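Signal recognition particle receptor FtsY (Sulfolobus acidocaldarius, PDB 5L3S) serves as an archaeal receptor for the signal recognition particle, joining an SRP54-type helical bundle to a P-loop GTPase domain. Local coordinates at residues 18-21 with 22-26; 81-84 with 85-88; 121-124 with 125-129; 199-202 with 203-206; 226-229 with 230-233. All blocks are in the same frame, centred on the assembly; numbering follows the deposited sequence.

The five contacts are local turns of five different helices, met in series along the chain. Interaction 1 starts helix 20-36 in the helical bundle, and interaction 2 ends helix 66-85, their centres 30 Å apart. Interactions 3, 4 and 5 lie in the SRP54-type GTPase domain, on helices 114-127, 199-212 and 228-239 beside the central, mainly parallel sheet. Interaction 3 closes its helix, whereas 4 and 5 belong to first turns; the last two are near each other, with nearest atoms about 9 Å apart. Interactions 1 and 3 lie farthest apart, their centres 50 Å from each other, which reflects the elongated two-domain build. Interaction 5, and one residue of interaction 4, also touch another protein chain.

Interaction 1 of 5, residues 18-21 with 22-26; sequences IKED and DLNDV
Glu20 O takes two backbone donors from the turn that follows: Leu23 N at 2.8 Å and, more weakly, Asn24 N at 3.3 Å. The firm bond spans three residues and the four-residue one is weak, which marks a tight, 3-10-like first turn. The shortest bond lies one step earlier. Asp22 sends its carboxylate back to the amide just ahead of the helix, resembling one half of a capping box: Lys19 N meets OD2 of Asp22 at 2.7 Å in a nearly straight bond (165° at the hydrogen), on the anti side of the carboxylate. A chi1 of -63° sets CG of Asp22 beside its own amide, within range of Lys19. That amide, Asp22 N, in turn bonds Lys19 O at 3.0 Å, so the two residues clasp each other twice. Their side chains run alongside, but NZ of Lys19 leads off to 6.3 Å from Asp22 OD2. On the buried side CG2 of Ile18 packs on CD2 of Leu23 at 3.7 Å, the two side chains crossing at about a right angle. Where the helix is kinked, one water links Asp21 O to Asp25 N. Within the helical bundle domain, Ile18 pairs through its backbone with Gly57 and Lys58, Glu20 makes a salt bridge to Lys52 of helix 41-55, and Leu23 rests on Val66 and Val70 of helix 66-85.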
# COMPACT_ATOMS: atom_id res chain seq x y z
N ILE B 18 41.08 2.37 7.79
CA ILE B 18 39.90 1.51 7.77
C ILE B 18 40.06 0.37 6.78
O ILE B 18 40.38 0.58 5.61
CB ILE B 18 38.63 2.30 7.42
CG1 ILE B 18 38.38 3.39 8.46
CG2 ILE B 18 37.44 1.36 7.30
CD1 ILE B 18 37.18 4.26 8.11
N LYS B 19 39.85 -0.85 7.26
CA LYS B 19 39.89 -2.04 6.43
C LYS B 19 38.50 -2.65 6.39
O LYS B 19 37.66 -2.31 7.23
CB LYS B 19 40.86 -3.07 7.01
CG LYS B 19 42.24 -2.53 7.33
CD LYS B 19 42.91 -1.99 6.09
CE LYS B 19 44.28 -1.39 6.42
NZ LYS B 19 45.17 -2.40 7.03
N GLU B 20 38.26 -3.54 5.44
CA GLU B 20 36.93 -4.15 5.29
C GLU B 20 36.45 -4.81 6.57
O GLU B 20 35.31 -4.64 6.97
CB GLU B 20 36.88 -5.14 4.12
CG GLU B 20 35.45 -5.58 3.80
CD GLU B 20 35.35 -6.53 2.62
OE1 GLU B 20 36.40 -7.02 2.15
OE2 GLU B 20 34.22 -6.79 2.17
N ASP B 21 37.36 -5.54 7.22
CA ASP B 21 37.09 -6.23 8.47
C ASP B 21 36.57 -5.31 9.58
O ASP B 21 35.80 -5.73 10.44
CB ASP B 21 38.36 -6.95 8.94
CG ASP B 21 38.20 -7.62 10.29
OD1 ASP B 21 38.77 -7.11 11.28
OD2 ASP B 21 37.50 -8.65 10.36
N ASP B 22 36.99 -4.05 9.54
CA ASP B 22 36.50 -3.05 10.50
C ASP B 22 35.01 -2.74 10.27
O ASP B 22 34.32 -2.31 11.19
CB ASP B 22 37.29 -1.75 10.37
CG ASP B 22 38.77 -1.92 10.71
OD1 ASP B 22 39.08 -2.54 11.75
OD2 ASP B 22 39.62 -1.45 9.92
N LEU B 23 34.54 -2.96 9.05
CA LEU B 23 33.21 -2.47 8.63
C LEU B 23 32.10 -3.51 8.68
O LEU B 23 30.91 -3.16 8.67
CB LEU B 23 33.29 -1.91 7.21
CG LEU B 23 34.24 -0.75 6.94
CD1 LEU B 23 34.13 -0.28 5.51
CD2 LEU B 23 33.95 0.40 7.89
N ASN B 24 32.48 -4.78 8.71
CA ASN B 24 31.51 -5.87 8.56
C ASN B 24 30.31 -5.86 9.50
O ASN B 24 29.16 -5.92 9.04
CB ASN B 24 32.23 -7.22 8.61
CG ASN B 24 33.07 -7.47 7.38
OD1 ASN B 24 32.82 -6.90 6.31
ND2 ASN B 24 34.08 -8.32 7.51
N ASP B 25 30.55 -5.79 10.80
CA ASP B 25 29.47 -5.80 11.78
C ASP B 25 28.51 -4.63 11.62
O ASP B 25 27.29 -4.81 11.66
CB ASP B 25 30.02 -5.80 13.20
CG ASP B 25 30.62 -7.13 13.58
OD1 ASP B 25 30.33 -8.12 12.89
OD2 ASP B 25 31.39 -7.17 14.57
N VAL B 26 29.04 -3.43 11.45
CA VAL B 26 28.18 -2.26 11.36
C VAL B 26 27.42 -2.21 10.03
O VAL B 26 26.28 -1.74 9.98
CB VAL B 26 28.96 -0.95 11.64
CG1 VAL B 26 30.01 -0.70 10.57
CG2 VAL B 26 27.99 0.22 11.73
O HOH W 1 33.34 -5.87 11.83

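Interaction 2 of 5, residues 81-84 with 85-88; sequences ILTK and NQKT
The C-terminal turn of helix 66-85 runs out here, with Asn85 folding its side-chain amide back onto Ile81 one turn earlier. ND2 of Asn85 gives Ile81 O a hydrogen bond of 3.0 Å, and at 161° about the hydrogen it is close to straight. The carbonyl is approached almost head-on, with a C=O...N angle of 163°, and its oxygen lies near the plane of the Asn85 amide, so the N-H is well aimed. The side chain thereby takes the carbonyl that the backbone amide of the same residue would hold in a continuing helix.

That amide goes elsewhere: Asn85 N makes a weak bond of 3.2 Å to Leu82 O, as the last turn tightens. Gln86 N is shared, weakly, between two carbonyls, Leu82 O and Thr83 O, each 3.4 Å away. Three weak bonds in a row mark the fraying of the spiral, and from Gln86 onward the backbone is extended toward helix 90-96.

One side of this helix end is covered. Ile81, Leu82 and Asn85 face helix 258-266, all three within touch of Ala263, while Leu82, Thr83 and Gln86 reach Pro287 at the start of the C-terminal helix 287-295. The hydroxyl of Thr83 is tied back to Thr79 O in the preceding turn. The methyl of Thr83, anti to the backbone N, makes a looser contact: OE1 of Gln86 lies beside CG2 of Thr83, 4.0 Å away.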
# COMPACT_ATOMS: atom_id res chain seq x y z
N ILE B 81 22.13 12.50 -1.43
CA ILE B 81 21.37 11.87 -2.50
C ILE B 81 19.99 12.50 -2.65
O ILE B 81 19.50 12.71 -3.76
CB ILE B 81 21.20 10.35 -2.28
CG1 ILE B 81 22.53 9.63 -2.44
CG2 ILE B 81 20.21 9.77 -3.26
CD1 ILE B 81 23.09 9.69 -3.85
N LEU B 82 19.37 12.81 -1.52
CA LEU B 82 18.04 13.42 -1.50
C LEU B 82 18.08 14.92 -1.80
O LEU B 82 17.23 15.44 -2.51
CB LEU B 82 17.39 13.16 -0.15
CG LEU B 82 17.13 11.69 0.15
CD1 LEU B 82 16.79 11.50 1.61
CD2 LEU B 82 15.99 11.15 -0.73
N THR B 83 19.07 15.61 -1.24
CA THR B 83 19.20 17.06 -1.43
C THR B 83 19.47 17.42 -2.89
O THR B 83 18.95 18.41 -3.40
CB THR B 83 20.30 17.64 -0.51
OG1 THR B 83 19.94 17.40 0.86
CG2 THR B 83 20.47 19.15 -0.72
N LYS B 84 20.25 16.59 -3.57
CA LYS B 84 20.59 16.82 -4.98
C LYS B 84 19.37 16.65 -5.90
O LYS B 84 19.30 17.27 -6.96
CB LYS B 84 21.71 15.88 -5.41
CG LYS B 84 22.18 16.08 -6.84
CD LYS B 84 23.22 15.04 -7.24
CE LYS B 84 23.66 15.25 -8.69
NZ LYS B 84 24.63 14.22 -9.13
N ASN B 85 18.42 15.82 -5.49
CA ASN B 85 17.23 15.56 -6.30
C ASN B 85 16.07 16.54 -6.12
O ASN B 85 15.12 16.54 -6.91
CB ASN B 85 16.73 14.13 -6.08
CG ASN B 85 17.39 13.16 -7.02
OD1 ASN B 85 17.10 13.15 -8.21
ND2 ASN B 85 18.31 12.35 -6.49
N GLN B 86 16.16 17.37 -5.09
CA GLN B 86 15.15 18.40 -4.84
C GLN B 86 15.02 19.37 -6.01
O GLN B 86 16.02 19.75 -6.64
CB GLN B 86 15.51 19.20 -3.58
CG GLN B 86 15.15 18.52 -2.28
CD GLN B 86 15.44 19.40 -1.09
OE1 GLN B 86 16.53 19.96 -0.96
NE2 GLN B 86 14.45 19.54 -0.20
N LYS B 87 13.79 19.78 -6.29
CA LYS B 87 13.50 20.75 -7.33
C LYS B 87 12.89 21.99 -6.67
O LYS B 87 12.72 22.03 -5.45
CB LYS B 87 12.49 20.18 -8.33
CG LYS B 87 12.93 18.88 -8.99
CD LYS B 87 14.18 19.08 -9.84
CE LYS B 87 14.27 18.01 -10.92
NZ LYS B 87 14.00 16.65 -10.39
N THR B 88 12.54 22.97 -7.49
CA THR B 88 11.86 24.17 -7.01
C THR B 88 10.55 23.81 -6.31
O THR B 88 9.84 22.89 -6.73
CB THR B 88 11.57 25.15 -8.16
OG1 THR B 88 12.78 25.42 -8.87
CG2 THR B 88 11.00 26.46 -7.63

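Interaction 3 of 5, residues 121-124 with 125-129; sequences VVNM and LKKNN
Met124 O is held by two nitrogens of a single residue, Asn128. The side-chain amide makes the straighter bond: ND2 of Asn128 lies 2.9 Å from Met124 O with 166° at the hydrogen. It stands above the carbonyl plane, while the oxygen lies close to the plane of the amide. The backbone adds a weak bond, Asn128 N to Met124 O at 3.1 Å. A chi1 of -79° keeps CG of Asn128 beside its own amide, which lets both donors converge, and ND2 also approaches CG of Met124. The same turn is closed by a Schellman motif, which ends helix 114-127 of the P-loop GTPase domain: Asn129, with positive phi, directs its N to Lys126 O at 3.0 Å, and Leu130 N turns back to Leu125 O. Before this end the helix is regular, Leu125 N bonding Val121 O at 2.8 Å. The side chains of the same pair lie side by side, CG1 of Val121 on CD1 of Leu125 at 3.8 Å, facing strand 186-191. Lys127 bends at chi2 (-82°), and its CE crosses the amide of Asn123, 3.7 Å from OD1 of Asn123. Lys126 leads away to Leu155 O, which NZ hydrogen-bonds.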
# COMPACT_ATOMS: atom_id res chain seq x y z
N VAL B 121 -4.12 19.00 -1.40
CA VAL B 121 -3.42 19.94 -2.27
C VAL B 121 -4.29 21.17 -2.49
O VAL B 121 -3.80 22.30 -2.43
CB VAL B 121 -2.99 19.28 -3.60
CG1 VAL B 121 -2.42 20.34 -4.56
CG2 VAL B 121 -1.92 18.21 -3.34
N VAL B 122 -5.57 20.97 -2.74
CA VAL B 122 -6.50 22.11 -2.78
C VAL B 122 -6.41 22.96 -1.51
O VAL B 122 -6.32 24.19 -1.57
CB VAL B 122 -7.97 21.66 -2.94
CG1 VAL B 122 -8.92 22.86 -2.77
CG2 VAL B 122 -8.16 21.00 -4.29
N ASN B 123 -6.44 22.30 -0.35
CA ASN B 123 -6.33 23.02 0.92
C ASN B 123 -5.04 23.83 1.02
O ASN B 123 -5.05 24.97 1.47
CB ASN B 123 -6.44 22.08 2.11
CG ASN B 123 -6.47 22.82 3.42
OD1 ASN B 123 -7.43 23.50 3.73
ND2 ASN B 123 -5.40 22.69 4.19
N MET B 124 -3.94 23.25 0.57
CA MET B 124 -2.65 23.93 0.65
C MET B 124 -2.67 25.13 -0.30
O MET B 124 -2.24 26.21 0.06
CB MET B 124 -1.50 22.98 0.33
CG MET B 124 -0.12 23.67 0.30
SD MET B 124 1.14 22.50 -0.21
CE MET B 124 0.46 21.88 -1.75
N LEU B 125 -3.22 24.93 -1.50
CA LEU B 125 -3.29 26.01 -2.50
C LEU B 125 -4.17 27.18 -2.02
O LEU B 125 -3.82 28.36 -2.22
CB LEU B 125 -3.77 25.47 -3.86
CG LEU B 125 -2.83 24.48 -4.56
CD1 LEU B 125 -3.49 23.79 -5.77
CD2 LEU B 125 -1.54 25.17 -4.99
N LYS B 126 -5.30 26.86 -1.40
CA LYS B 126 -6.17 27.88 -0.83
C LYS B 126 -5.45 28.73 0.21
O LYS B 126 -5.61 29.95 0.23
CB LYS B 126 -7.42 27.28 -0.19
CG LYS B 126 -8.45 26.78 -1.16
CD LYS B 126 -9.85 26.95 -0.59
CE LYS B 126 -10.05 26.11 0.67
NZ LYS B 126 -11.30 26.51 1.39
N LYS B 127 -4.65 28.08 1.06
CA LYS B 127 -3.87 28.80 2.08
C LYS B 127 -2.80 29.69 1.44
O LYS B 127 -2.32 30.65 2.06
CB LYS B 127 -3.19 27.81 3.03
CG LYS B 127 -4.12 26.80 3.68
CD LYS B 127 -4.85 27.36 4.88
CE LYS B 127 -5.90 26.38 5.39
NZ LYS B 127 -6.57 26.87 6.63
N ASN B 128 -2.39 29.35 0.22
CA ASN B 128 -1.40 30.14 -0.50
C ASN B 128 -2.06 31.13 -1.46
O ASN B 128 -1.40 31.70 -2.32
CB ASN B 128 -0.42 29.24 -1.25
CG ASN B 128 0.63 28.65 -0.33
OD1 ASN B 128 1.69 29.25 -0.11
ND2 ASN B 128 0.35 27.47 0.22
N ASN B 129 -3.37 31.31 -1.30
CA ASN B 129 -4.15 32.25 -2.11
C ASN B 129 -4.17 31.96 -3.61
O ASN B 129 -4.20 32.88 -4.43
CB ASN B 129 -3.72 33.69 -1.83
CG ASN B 129 -3.89 34.07 -0.38
OD1 ASN B 129 -5.01 34.10 0.14
ND2 ASN B 129 -2.78 34.35 0.30

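Interaction 4 of 5, residues 199-202 with 203-206; sequences SDLV and EELK
Ser199 and Glu203 begin the regular bonding of helix 199-212, whose first turns lie against the central sheet of the P-loop GTPase domain. Four successive backbone bonds join the two halves of the segment. Glu203 N gives to Ser199 O at 2.9 Å, and Glu204 N, Leu205 N and Lys206 N follow with Asp200 O, Leu201 O and Val202 O, each pair 3.0 Å apart. Together they make an even alpha-helical run, in which each of these four carbonyls is met by the amide four residues on.

Some groups in this turn have partners beyond it. Leu201 O accepts a second hydrogen bond, from NH1 of Arg194, so that carbonyl is gripped by a backbone and a side-chain donor, while Leu201 N gives to OD1 of Asp198, which lies just ahead of the helix and accepts in the manner of an N-cap. Glu203, bent at chi2 (56°), carries its carboxylate away from Ser199 and into a salt bridge between its OE2 and Arg210.

The side chains add van der Waals contacts. Leu201 and Glu204 run side by side in the same direction, and CD2 of Leu201 comes within 3.6 Å of OE2 of Glu204, resting on the carboxylate group. Leu205 turns inward to strand 102-107, and Leu201 also packs on an acidic side chain of another protein chain. Across the next turn the aliphatic part of Lys206 folds over the valine, its CG 3.2 Å from Val202 O and its CD 4.0 Å from CG1 of Val202.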
# COMPACT_ATOMS: atom_id res chain seq x y z
N SER B 199 -2.05 -2.42 -19.79
CA SER B 199 -1.81 -1.67 -21.03
C SER B 199 -2.98 -0.79 -21.46
O SER B 199 -2.77 0.34 -21.90
CB SER B 199 -1.43 -2.61 -22.17
OG SER B 199 -0.07 -3.01 -22.05
N ASP B 200 -4.20 -1.31 -21.34
CA ASP B 200 -5.38 -0.56 -21.76
C ASP B 200 -5.58 0.68 -20.90
O ASP B 200 -5.84 1.76 -21.42
CB ASP B 200 -6.64 -1.44 -21.67
CG ASP B 200 -6.69 -2.51 -22.75
OD1 ASP B 200 -5.99 -2.37 -23.78
OD2 ASP B 200 -7.43 -3.50 -22.56
N LEU B 201 -5.44 0.54 -19.58
CA LEU B 201 -5.62 1.68 -18.69
C LEU B 201 -4.45 2.67 -18.75
O LEU B 201 -4.65 3.88 -18.58
CB LEU B 201 -5.91 1.24 -17.25
CG LEU B 201 -7.28 0.60 -16.98
CD1 LEU B 201 -7.52 0.51 -15.48
CD2 LEU B 201 -8.45 1.34 -17.69
N VAL B 202 -3.24 2.16 -18.98
CA VAL B 202 -2.09 3.04 -19.22
C VAL B 202 -2.34 3.87 -20.47
O VAL B 202 -2.06 5.08 -20.50
CB VAL B 202 -0.77 2.25 -19.35
CG1 VAL B 202 0.30 3.10 -20.01
CG2 VAL B 202 -0.30 1.76 -18.00
N GLU B 203 -2.89 3.24 -21.50
CA GLU B 203 -3.28 3.99 -22.70
C GLU B 203 -4.37 5.03 -22.40
O GLU B 203 -4.30 6.16 -22.89
CB GLU B 203 -3.71 3.03 -23.82
CG GLU B 203 -4.22 3.73 -25.08
CD GLU B 203 -3.21 4.71 -25.67
OE1 GLU B 203 -1.99 4.46 -25.57
OE2 GLU B 203 -3.64 5.74 -26.23
N GLU B 204 -5.35 4.67 -21.57
CA GLU B 204 -6.38 5.65 -21.17
C GLU B 204 -5.76 6.88 -20.51
O GLU B 204 -6.19 8.01 -20.74
CB GLU B 204 -7.45 5.03 -20.26
CG GLU B 204 -8.42 4.13 -21.02
CD GLU B 204 -9.63 3.71 -20.20
OE1 GLU B 204 -10.02 4.45 -19.26
OE2 GLU B 204 -10.20 2.64 -20.50
N LEU B 205 -4.75 6.66 -19.68
CA LEU B 205 -4.07 7.75 -19.01
C LEU B 205 -3.30 8.62 -19.99
O LEU B 205 -3.38 9.84 -19.93
CB LEU B 205 -3.14 7.22 -17.93
CG LEU B 205 -2.30 8.23 -17.16
CD1 LEU B 205 -3.19 9.23 -16.45
CD2 LEU B 205 -1.44 7.48 -16.15
N LYS B 206 -2.55 7.98 -20.89
CA LYS B 206 -1.77 8.68 -21.90
C LYS B 206 -2.67 9.53 -22.80
O LYS B 206 -2.27 10.57 -23.30
CB LYS B 206 -0.96 7.69 -22.74
CG LYS B 206 0.12 6.97 -21.95
CD LYS B 206 0.79 5.89 -22.78
CE LYS B 206 1.59 6.48 -23.92
NZ LYS B 206 2.02 5.42 -24.88

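Interaction 5 of 5, residues 226-229 with 230-233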
# COMPACT_ATOMS: atom_id res chain seq x y z
N GLY B 226 5.95 -2.20 0.10
CA GLY B 226 7.34 -2.64 0.12
C GLY B 226 7.99 -2.42 -1.23
O GLY B 226 7.78 -1.39 -1.87
N SER B 227 8.75 -3.42 -1.67
CA SER B 227 9.52 -3.33 -2.91
C SER B 227 8.70 -3.01 -4.17
O SER B 227 9.24 -2.52 -5.16
CB SER B 227 10.32 -4.62 -3.13
OG SER B 227 9.45 -5.73 -3.29
N ASP B 228 7.40 -3.29 -4.14
CA ASP B 228 6.58 -3.02 -5.32
C ASP B 228 6.42 -1.54 -5.62
O ASP B 228 6.13 -1.16 -6.75
CB ASP B 228 5.19 -3.66 -5.25
CG ASP B 228 4.56 -3.82 -6.63
OD1 ASP B 228 5.16 -4.52 -7.47
OD2 ASP B 228 3.48 -3.24 -6.88
N ALA B 229 6.59 -0.69 -4.61
CA ALA B 229 6.48 0.75 -4.83
C ALA B 229 7.54 1.26 -5.82
O ALA B 229 7.26 2.10 -6.69
CB ALA B 229 6.55 1.50 -3.49
N LEU B 230 8.76 0.74 -5.69
CA LEU B 230 9.81 1.07 -6.64
C LEU B 230 9.48 0.53 -8.03
O LEU B 230 9.73 1.18 -9.04
CB LEU B 230 11.18 0.56 -6.16
CG LEU B 230 12.37 0.89 -7.08
CD1 LEU B 230 12.53 2.41 -7.26
CD2 LEU B 230 13.70 0.25 -6.60
N GLU B 231 8.91 -0.67 -8.07
CA GLU B 231 8.49 -1.24 -9.35
C GLU B 231 7.39 -0.40 -10.02
O GLU B 231 7.43 -0.17 -11.22
CB GLU B 231 8.04 -2.69 -9.19
CG GLU B 231 7.71 -3.38 -10.51
CD GLU B 231 8.96 -3.81 -11.26
OE1 GLU B 231 10.09 -3.62 -10.73
OE2 GLU B 231 8.81 -4.35 -12.38
N GLN B 232 6.41 0.05 -9.23
CA GLN B 232 5.40 0.99 -9.73
C GLN B 232 6.04 2.26 -10.30
O GLN B 232 5.71 2.72 -11.39
CB GLN B 232 4.42 1.38 -8.60
CG GLN B 232 3.54 0.25 -8.09
CD GLN B 232 2.83 0.63 -6.80
OE1 GLN B 232 2.55 1.80 -6.54
NE2 GLN B 232 2.56 -0.37 -5.97
N ALA B 233 6.95 2.84 -9.54
CA ALA B 233 7.64 4.06 -9.96
C ALA B 233 8.43 3.87 -11.26
O ALA B 233 8.42 4.76 -12.11
CB ALA B 233 8.54 4.56 -8.85
O HOH W 2 10.36 0.11 -2.81
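From Ser227 to Leu230 and Glu231 the backbone draws into helix 228-239, Ser227 O receiving two weak bonds, from Leu230 N at 3.3 Å and Glu231 N at 3.5 Å, before Asp228 O and Gln232 N settle into a firm one at 2.8 Å. A water joins the loose start, donating to Gly226 O and weakly accepting from Leu230 N. Asp228 and Gln232 are then linked a second time through their side chains: NE2 of Gln232 reaches OD2 of Asp228 at 3.1 Å, and at 174° the N-H is nearly straight. The oxygen lies in the plane of the glutamine amide, yet is itself met on its anti side, out of the carboxylate plane, and the two flat groups are turned 66° from each other. A chi1 of -159° swings the carboxylate forward along the helix, toward Gln232. OD1 of Asp228 comes within 3.8 Å of CB of Glu231, whereas the carboxylate of Glu231 turns off to His235. Helix 228-239 is the crossover of the beta-alpha-beta unit 216-222, 228-239, 244-248, and its Ala229 and Ala233 touch helix 258-266. Since OD1 of Asp228 is hydrogen-bonded to a polar side chain of another protein chain, both carboxylate oxygens are bonded, consistent with the glutamine acting as a second-shell residue that steadies an aspartate at the protein-protein interface.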